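Uncharacterized protein PSPTO_3016 (Pseudomonas syringae pv. tomato, PDB 3H9X) is of unknown function but probably binds DNA, as a small alpha-beta protein of the MmcQ/YjbR family with a "double wing" DNA-binding motif. Local coordinates at residues 20-32 with 37-49. Sequence-based numbering, arbitrary orientation.
Sequences HPWEKFPDYAVFR and DKWYALLMDIPAE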
ATOM      1  N   HIS A  20       1.656 -13.648   4.196  1.00 50.99           N
ATOM      2  CA  HIS A  20       0.355 -13.879   3.586  1.00 45.69           C
ATOM      3  C   HIS A  20      -0.568 -14.453   4.632  1.00 46.61           C
ATOM      4  O   HIS A  20      -0.722 -15.669   4.740  1.00 48.04           O
ATOM      5  CB  HIS A  20       0.495 -14.849   2.417  1.00 33.42           C
ATOM      6  CG  HIS A  20       1.556 -14.451   1.445  1.00 28.78           C
ATOM      7  ND1 HIS A  20       1.394 -13.417   0.550  1.00 34.50           N
ATOM      8  CD2 HIS A  20       2.831 -14.879   1.295  1.00 27.28           C
ATOM      9  CE1 HIS A  20       2.522 -13.221  -0.105  1.00 29.61           C
ATOM     10  NE2 HIS A  20       3.411 -14.096   0.329  1.00 31.27           N
ATOM     11  N   PRO A  21      -1.197 -13.577   5.424  1.00 44.54           N
ATOM     12  CA  PRO A  21      -2.119 -13.962   6.490  1.00 40.97           C
ATOM     13  C   PRO A  21      -3.377 -14.666   6.033  1.00 36.92           C
ATOM     14  O   PRO A  21      -3.846 -15.581   6.698  1.00 39.20           O
ATOM     15  CB  PRO A  21      -2.445 -12.634   7.160  1.00 46.55           C
ATOM     16  CG  PRO A  21      -1.235 -11.814   6.903  1.00 49.37           C
ATOM     17  CD  PRO A  21      -0.949 -12.129   5.462  1.00 40.25           C
ATOM     18  N   TRP A  22      -3.928 -14.216   4.909  1.00 40.62           N
ATOM     19  CA  TRP A  22      -5.167 -14.767   4.357  1.00 45.10           C
ATOM     20  C   TRP A  22      -4.968 -15.962   3.451  1.00 47.51           C
ATOM     21  O   TRP A  22      -4.315 -15.875   2.420  1.00 54.32           O
ATOM     22  CB  TRP A  22      -5.915 -13.692   3.571  1.00 42.88           C
ATOM     23  CG  TRP A  22      -6.278 -12.516   4.395  1.00 41.09           C
ATOM     24  CD1 TRP A  22      -7.377 -12.376   5.194  1.00 41.49           C
ATOM     25  CD2 TRP A  22      -5.516 -11.319   4.545  1.00 43.41           C
ATOM     26  NE1 TRP A  22      -7.347 -11.156   5.833  1.00 33.07           N
ATOM     27  CE2 TRP A  22      -6.213 -10.485   5.446  1.00 39.21           C
ATOM     28  CE3 TRP A  22      -4.308 -10.860   3.997  1.00 43.24           C
ATOM     29  CZ2 TRP A  22      -5.742  -9.232   5.821  1.00 31.59           C
ATOM     30  CZ3 TRP A  22      -3.841  -9.611   4.375  1.00 31.94           C
ATOM     31  CH2 TRP A  22      -4.560  -8.812   5.271  1.00 38.08           C
ATOM     32  N   GLU A  23      -5.562 -17.078   3.838  1.00 53.68           N
ATOM     33  CA  GLU A  23      -5.467 -18.303   3.071  1.00 53.83           C
ATOM     34  C   GLU A  23      -6.295 -18.161   1.808  1.00 53.37           C
ATOM     35  O   GLU A  23      -5.899 -18.603   0.735  1.00 56.40           O
ATOM     36  CB  GLU A  23      -5.985 -19.473   3.914  1.00 59.25           C
ATOM     37  CG  GLU A  23      -7.440 -19.316   4.421  1.00 78.94           C
ATOM     38  CD  GLU A  23      -7.627 -18.271   5.539  1.00 91.03           C
ATOM     39  OE1 GLU A  23      -7.242 -18.542   6.702  1.00 92.37           O
ATOM     40  OE2 GLU A  23      -8.164 -17.175   5.250  1.00 91.78           O
ATOM     41  N   LYS A  24      -7.453 -17.531   1.959  1.00 54.95           N
ATOM     42  CA  LYS A  24      -8.390 -17.314   0.861  1.00 55.04           C
ATOM     43  C   LYS A  24      -7.821 -16.416  -0.232  1.00 49.11           C
ATOM     44  O   LYS A  24      -8.189 -16.544  -1.399  1.00 42.43           O
ATOM     45  CB  LYS A  24      -9.692 -16.711   1.412  1.00 62.46           C
ATOM     46  CG  LYS A  24     -10.564 -17.688   2.212  1.00 71.53           C
ATOM     47  CD  LYS A  24     -11.497 -16.965   3.200  1.00 80.36           C
ATOM     48  CE  LYS A  24     -12.409 -15.909   2.541  1.00 80.77           C
ATOM     49  NZ  LYS A  24     -13.539 -16.467   1.724  1.00 81.65           N
ATOM     50  N   PHE A  25      -6.925 -15.510   0.150  1.00 41.38           N
ATOM     51  CA  PHE A  25      -6.315 -14.592  -0.804  1.00 47.77           C
ATOM     52  C   PHE A  25      -4.796 -14.711  -0.838  1.00 47.29           C
ATOM     53  O   PHE A  25      -4.099 -14.001  -0.117  1.00 49.62           O
ATOM     54  CB  PHE A  25      -6.703 -13.155  -0.471  1.00 51.99           C
ATOM     55  CG  PHE A  25      -8.179 -12.928  -0.430  1.00 57.51           C
ATOM     56  CD1 PHE A  25      -8.916 -13.263   0.699  1.00 62.46           C
ATOM     57  CD2 PHE A  25      -8.844 -12.411  -1.531  1.00 57.43           C
ATOM     58  CE1 PHE A  25     -10.293 -13.083   0.727  1.00 68.36           C
ATOM     59  CE2 PHE A  25     -10.218 -12.229  -1.513  1.00 61.00           C
ATOM     60  CZ  PHE A  25     -10.943 -12.566  -0.385  1.00 62.55           C
ATOM     61  N   PRO A  26      -4.263 -15.603  -1.692  1.00 40.64           N
ATOM     62  CA  PRO A  26      -2.823 -15.826  -1.827  1.00 41.07           C
ATOM     63  C   PRO A  26      -2.051 -14.572  -2.215  1.00 46.35           C
ATOM     64  O   PRO A  26      -0.873 -14.448  -1.908  1.00 42.18           O
ATOM     65  CB  PRO A  26      -2.745 -16.892  -2.915  1.00 35.63           C
ATOM     66  CG  PRO A  26      -4.027 -17.622  -2.759  1.00 36.70           C
ATOM     67  CD  PRO A  26      -5.002 -16.499  -2.597  1.00 35.19           C
ATOM     68  N   ASP A  27      -2.722 -13.651  -2.897  1.00 49.15           N
ATOM     69  CA  ASP A  27      -2.092 -12.417  -3.349  1.00 54.02           C
ATOM     70  C   ASP A  27      -1.885 -11.370  -2.301  1.00 51.76           C
ATOM     71  O   ASP A  27      -0.844 -10.708  -2.273  1.00 56.81           O
ATOM     72  CB  ASP A  27      -2.895 -11.788  -4.461  1.00 56.64           C
ATOM     73  CG  ASP A  27      -2.713 -12.506  -5.737  1.00 65.46           C
ATOM     74  OD1 ASP A  27      -3.336 -12.090  -6.732  1.00 77.61           O
ATOM     75  OD2 ASP A  27      -1.930 -13.490  -5.742  1.00 67.95           O
ATOM     76  N   TYR A  28      -2.893 -11.177  -1.464  1.00 45.48           N
ATOM     77  CA  TYR A  28      -2.786 -10.190  -0.411  1.00 37.06           C
ATOM     78  C   TYR A  28      -1.527 -10.496   0.393  1.00 33.51           C
ATOM     79  O   TYR A  28      -1.339 -11.617   0.846  1.00 38.14           O
ATOM     80  CB  TYR A  28      -4.027 -10.241   0.482  1.00 35.15           C
ATOM     81  CG  TYR A  28      -5.313  -9.872  -0.224  1.00 32.69           C
ATOM     82  CD1 TYR A  28      -6.445  -9.510   0.498  1.00 34.56           C
ATOM     83  CD2 TYR A  28      -5.392  -9.856  -1.612  1.00 35.18           C
ATOM     84  CE1 TYR A  28      -7.624  -9.134  -0.151  1.00 45.20           C
ATOM     85  CE2 TYR A  28      -6.560  -9.484  -2.267  1.00 44.61           C
ATOM     86  CZ  TYR A  28      -7.670  -9.122  -1.538  1.00 47.44           C
ATOM     87  OH  TYR A  28      -8.808  -8.730  -2.205  1.00 47.62           O
ATOM     88  N   ALA A  29      -0.657  -9.502   0.545  1.00 33.89           N
ATOM     89  CA  ALA A  29       0.583  -9.673   1.287  1.00 28.21           C
ATOM     90  C   ALA A  29       0.814  -8.476   2.189  1.00 32.15           C
ATOM     91  O   ALA A  29       0.650  -7.340   1.761  1.00 39.90           O
ATOM     92  CB  ALA A  29       1.743  -9.817   0.328  1.00 36.18           C
ATOM     93  N   VAL A  30       1.186  -8.723   3.444  1.00 33.62           N
ATOM     94  CA  VAL A  30       1.450  -7.624   4.373  1.00 39.92           C
ATOM     95  C   VAL A  30       2.943  -7.512   4.666  1.00 38.07           C
ATOM     96  O   VAL A  30       3.686  -8.480   4.537  1.00 34.91           O
ATOM     97  CB  VAL A  30       0.648  -7.764   5.727  1.00 43.25           C
ATOM     98  CG1 VAL A  30      -0.827  -7.960   5.450  1.00 40.38           C
ATOM     99  CG2 VAL A  30       1.188  -8.887   6.565  1.00 41.64           C
ATOM    100  N   PHE A  31       3.379  -6.312   5.024  1.00 43.00           N
ATOM    101  CA  PHE A  31       4.777  -6.077   5.346  1.00 47.54           C
ATOM    102  C   PHE A  31       4.828  -5.461   6.729  1.00 49.05           C
ATOM    103  O   PHE A  31       4.273  -4.384   6.953  1.00 51.86           O
ATOM    104  CB  PHE A  31       5.419  -5.132   4.329  1.00 48.82           C
ATOM    105  CG  PHE A  31       5.490  -5.704   2.947  1.00 54.73           C
ATOM    106  CD1 PHE A  31       4.329  -5.926   2.214  1.00 51.26           C
ATOM    107  CD2 PHE A  31       6.714  -6.055   2.385  1.00 59.35           C
ATOM    108  CE1 PHE A  31       4.382  -6.492   0.949  1.00 53.53           C
ATOM    109  CE2 PHE A  31       6.782  -6.623   1.117  1.00 57.24           C
ATOM    110  CZ  PHE A  31       5.612  -6.840   0.397  1.00 58.78           C
ATOM    111  N   ARG A  32       5.476  -6.144   7.666  1.00 50.57           N
ATOM    112  CA  ARG A  32       5.568  -5.622   9.020  1.00 51.78           C
ATOM    113  C   ARG A  32       6.980  -5.682   9.576  1.00 47.87           C
ATOM    114  O   ARG A  32       7.895  -6.198   8.934  1.00 40.83           O
ATOM    115  CB  ARG A  32       4.631  -6.387   9.947  1.00 52.04           C
ATOM    116  CG  ARG A  32       5.002  -7.835  10.155  1.00 56.95           C
ATOM    117  CD  ARG A  32       4.062  -8.757   9.411  1.00 61.96           C
ATOM    118  NE  ARG A  32       4.337 -10.150   9.742  1.00 64.44           N
ATOM    119  CZ  ARG A  32       4.145 -10.682  10.947  1.00 60.26           C
ATOM    120  NH1 ARG A  32       4.426 -11.960  11.164  1.00 55.73           N
ATOM    121  NH2 ARG A  32       3.661  -9.943  11.931  1.00 49.02           N
ATOM    122  N   ASP A  37       5.708  -6.350  15.079  1.00 61.26           N
ATOM    123  CA  ASP A  37       4.813  -7.017  14.145  1.00 61.82           C
ATOM    124  C   ASP A  37       3.756  -6.050  13.590  1.00 58.10           C
ATOM    125  O   ASP A  37       2.655  -6.465  13.211  1.00 55.40           O
ATOM    126  CB  ASP A  37       4.124  -8.201  14.839  1.00 64.23           C
ATOM    127  CG  ASP A  37       5.111  -9.248  15.354  1.00 78.99           C
ATOM    128  OD1 ASP A  37       4.662 -10.207  16.025  1.00 81.76           O
ATOM    129  OD2 ASP A  37       6.332  -9.123  15.091  1.00 81.61           O
ATOM    130  N   LYS A  38       4.085  -4.762  13.538  1.00 46.81           N
ATOM    131  CA  LYS A  38       3.144  -3.779  13.014  1.00 45.81           C
ATOM    132  C   LYS A  38       3.232  -3.661  11.494  1.00 45.73           C
ATOM    133  O   LYS A  38       4.320  -3.510  10.927  1.00 46.30           O
ATOM    134  CB  LYS A  38       3.370  -2.405  13.655  1.00 44.47           C
ATOM    135  CG  LYS A  38       3.009  -2.341  15.127  1.00 41.00           C
ATOM    136  CD  LYS A  38       2.947  -0.913  15.630  1.00 49.63           C
ATOM    137  CE  LYS A  38       2.529  -0.883  17.095  1.00 58.14           C
ATOM    138  NZ  LYS A  38       2.114   0.474  17.571  1.00 60.12           N
ATOM    139  N   TRP A  39       2.072  -3.741  10.846  1.00 40.55           N
ATOM    140  CA  TRP A  39       1.966  -3.651   9.394  1.00 36.30           C
ATOM    141  C   TRP A  39       2.273  -2.238   8.961  1.00 36.45           C
ATOM    142  O   TRP A  39       1.794  -1.294   9.578  1.00 41.41           O
ATOM    143  CB  TRP A  39       0.542  -3.976   8.943  1.00 34.64           C
ATOM    144  CG  TRP A  39       0.079  -5.359   9.248  1.00 44.77           C
ATOM    145  CD1 TRP A  39       0.730  -6.309   9.998  1.00 47.81           C
ATOM    146  CD2 TRP A  39      -1.131  -5.965   8.796  1.00 42.70           C
ATOM    147  NE1 TRP A  39      -0.002  -7.462  10.032  1.00 40.81           N
ATOM    148  CE2 TRP A  39      -1.152  -7.282   9.303  1.00 39.33           C
ATOM    149  CE3 TRP A  39      -2.206  -5.526   8.005  1.00 41.81           C
ATOM    150  CZ2 TRP A  39      -2.207  -8.163   9.050  1.00 40.44           C
ATOM    151  CZ3 TRP A  39      -3.250  -6.403   7.753  1.00 33.25           C
ATOM    152  CH2 TRP A  39      -3.242  -7.705   8.274  1.00 29.83           C
ATOM    153  N   TYR A  40       3.059  -2.088   7.900  1.00 30.34           N
ATOM    154  CA  TYR A  40       3.381  -0.761   7.394  1.00 29.19           C
ATOM    155  C   TYR A  40       3.117  -0.703   5.892  1.00 24.17           C
ATOM    156  O   TYR A  40       3.305   0.322   5.260  1.00 26.00           O
ATOM    157  CB  TYR A  40       4.844  -0.406   7.734  1.00 34.72           C
ATOM    158  CG  TYR A  40       5.910  -1.174   6.972  1.00 39.17           C
ATOM    159  CD1 TYR A  40       6.277  -0.795   5.679  1.00 44.29           C
ATOM    160  CD2 TYR A  40       6.553  -2.275   7.541  1.00 31.64           C
ATOM    161  CE1 TYR A  40       7.258  -1.494   4.962  1.00 50.99           C
ATOM    162  CE2 TYR A  40       7.538  -2.984   6.829  1.00 46.76           C
ATOM    163  CZ  TYR A  40       7.883  -2.585   5.535  1.00 43.64           C
ATOM    164  OH  TYR A  40       8.826  -3.278   4.802  1.00 46.45           O
ATOM    165  N   ALA A  41       2.646  -1.822   5.352  1.00 28.57           N
ATOM    166  CA  ALA A  41       2.354  -1.966   3.932  1.00 31.83           C
ATOM    167  C   ALA A  41       1.427  -3.167   3.677  1.00 33.98           C
ATOM    168  O   ALA A  41       1.681  -4.273   4.163  1.00 20.54           O
ATOM    169  CB  ALA A  41       3.657  -2.146   3.163  1.00 22.08           C
ATOM    170  N   LEU A  42       0.356  -2.934   2.915  1.00 38.04           N
ATOM    171  CA  LEU A  42      -0.621  -3.971   2.573  1.00 38.58           C
ATOM    172  C   LEU A  42      -0.765  -4.054   1.049  1.00 43.44           C
ATOM    173  O   LEU A  42      -1.345  -3.168   0.412  1.00 50.11           O
ATOM    174  CB  LEU A  42      -1.989  -3.632   3.168  1.00 38.09           C
ATOM    175  CG  LEU A  42      -2.931  -4.736   3.671  1.00 37.03           C
ATOM    176  CD1 LEU A  42      -4.336  -4.158   3.700  1.00 40.07           C
ATOM    177  CD2 LEU A  42      -2.897  -5.971   2.796  1.00 22.32           C
ATOM    178  N   LEU A  43      -0.241  -5.128   0.476  1.00 38.67           N
ATOM    179  CA  LEU A  43      -0.298  -5.348  -0.956  1.00 33.35           C
ATOM    180  C   LEU A  43      -1.527  -6.184  -1.253  1.00 33.94           C
ATOM    181  O   LEU A  43      -1.732  -7.213  -0.621  1.00 34.18           O
ATOM    182  CB  LEU A  43       0.954  -6.097  -1.405  1.00 35.45           C
ATOM    183  CG  LEU A  43       1.038  -6.513  -2.862  1.00 25.90           C
ATOM    184  CD1 LEU A  43       1.139  -5.287  -3.707  1.00 16.98           C
ATOM    185  CD2 LEU A  43       2.224  -7.421  -3.068  1.00 21.63           C
HETATM  186  N   MSE A  44      -2.346  -5.741  -2.204  1.00 40.06           N
HETATM  187  CA  MSE A  44      -3.551  -6.471  -2.581  1.00 38.58           C
HETATM  188  C   MSE A  44      -3.880  -6.359  -4.049  1.00 39.64           C
HETATM  189  O   MSE A  44      -3.565  -5.372  -4.696  1.00 41.39           O
HETATM  190  CB  MSE A  44      -4.764  -5.950  -1.827  1.00 40.25           C
HETATM  191  CG  MSE A  44      -4.724  -6.102  -0.334  1.00 53.35           C
HETATM  192 SE   MSE A  44      -6.298  -5.255   0.473  1.00 70.45          SE
HETATM  193  CE  MSE A  44      -5.646  -3.441   0.562  1.00 63.52           C
ATOM    194  N   ASP A  45      -4.549  -7.384  -4.550  1.00 41.38           N
ATOM    195  CA  ASP A  45      -5.013  -7.437  -5.924  1.00 39.09           C
ATOM    196  C   ASP A  45      -6.530  -7.354  -5.795  1.00 40.04           C
ATOM    197  O   ASP A  45      -7.154  -8.308  -5.338  1.00 41.33           O
ATOM    198  CB  ASP A  45      -4.627  -8.769  -6.549  1.00 42.60           C
ATOM    199  CG  ASP A  45      -5.246  -8.970  -7.910  1.00 50.69           C
ATOM    200  OD1 ASP A  45      -4.919  -8.178  -8.824  1.00 44.61           O
ATOM    201  OD2 ASP A  45      -6.051  -9.919  -8.063  1.00 48.96           O
ATOM    202  N   ILE A  46      -7.124  -6.231  -6.189  1.00 38.70           N
ATOM    203  CA  ILE A  46      -8.573  -6.064  -6.042  1.00 38.96           C
ATOM    204  C   ILE A  46      -9.317  -5.604  -7.289  1.00 39.40           C
ATOM    205  O   ILE A  46      -8.710  -5.137  -8.256  1.00 38.13           O
ATOM    206  CB  ILE A  46      -8.909  -5.041  -4.924  1.00 37.49           C
ATOM    207  CG1 ILE A  46      -8.336  -3.668  -5.294  1.00 39.17           C
ATOM    208  CG2 ILE A  46      -8.349  -5.517  -3.599  1.00 34.03           C
ATOM    209  CD1 ILE A  46      -8.823  -2.527  -4.430  1.00 43.78           C
ATOM    210  N   PRO A  47     -10.657  -5.744  -7.283  1.00 40.00           N
ATOM    211  CA  PRO A  47     -11.480  -5.325  -8.419  1.00 38.22           C
ATOM    212  C   PRO A  47     -11.436  -3.790  -8.505  1.00 42.94           C
ATOM    213  O   PRO A  47     -11.699  -3.105  -7.522  1.00 50.12           O
ATOM    214  CB  PRO A  47     -12.868  -5.840  -8.042  1.00 36.13           C
ATOM    215  CG  PRO A  47     -12.570  -7.047  -7.215  1.00 28.85           C
ATOM    216  CD  PRO A  47     -11.460  -6.550  -6.339  1.00 41.74           C
ATOM    217  N   ALA A  48     -11.096  -3.255  -9.671  1.00 43.69           N
ATOM    218  CA  ALA A  48     -11.011  -1.816  -9.845  1.00 43.85           C
ATOM    219  C   ALA A  48     -12.176  -1.073  -9.181  1.00 51.55           C
ATOM    220  O   ALA A  48     -11.972  -0.039  -8.525  1.00 60.08           O
ATOM    221  CB  ALA A  48     -10.943  -1.479 -11.330  1.00 43.02           C
ATOM    222  N   GLU A  49     -13.387  -1.618  -9.328  1.00 55.59           N
ATOM    223  CA  GLU A  49     -14.612  -1.018  -8.770  1.00 59.66           C
ATOM    224  C   GLU A  49     -14.538  -0.682  -7.267  1.00 59.79           C
ATOM    225  O   GLU A  49     -14.936   0.409  -6.868  1.00 60.47           O
ATOM    226  CB  GLU A  49     -15.818  -1.939  -9.036  1.00 61.44           C
ATOM    227  CG  GLU A  49     -15.766  -3.270  -8.275  1.00 75.72           C
ATOM    228  CD  GLU A  49     -17.161  -3.832  -7.933  1.00 82.28           C
ATOM    229  OE1 GLU A  49     -18.006  -3.069  -7.373  1.00 78.20           O
ATOM    230  OE2 GLU A  49     -17.400  -5.048  -8.197  1.00 84.35           O
TER
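Val30 CG1 sits over one face of the Trp39 indole, a CH-pi contact 3.5 Å from the centroid of its six-membered ring. The far end of that indole meets Trp22, the two ring planes 75° apart, and Leu42 CD2 touches both Trp22 and Val30. Further along, Met44 CG sits over the centre of the Tyr28 ring, 3.9 Å from its centroid. The selenium of Met44, a selenomethionine, adds a Met-aromatic contact over the same face, while Phe25 CB covers the opposite one. Tyr28 CG lies anti to its carbonyl carbon (chi1 -64°), which carries the ring across Met44 toward Ile46. On the other side of the sheet, Phe31 CB rests on the Tyr40 ring and against Ala41 CB; the Phe31 side chain also touches Ala10 of helix 3-13.

The backbones pair as an antiparallel hairpin. Ala29 and Leu43 exchange two bonds, Ala29 N to Leu43 O 2.8 Å and Leu43 N to Ala29 O 2.7 Å. Opposite Phe31, Tyr40 and Ala41 form a classic beta bulge; Tyr40 N bonds to Phe31 O at 2.8 Å.

At the margins, Arg32 lies alongside Asp37, but its NE salt-bridges Asp19. Like charges Asp27 OD1 and Asp45 OD2 are 3.7 Å apart; Arg58, salt-bridged to Asp45, probably offsets their repulsion. Backbone bonds thus set the register, and apolar side chains pack both faces.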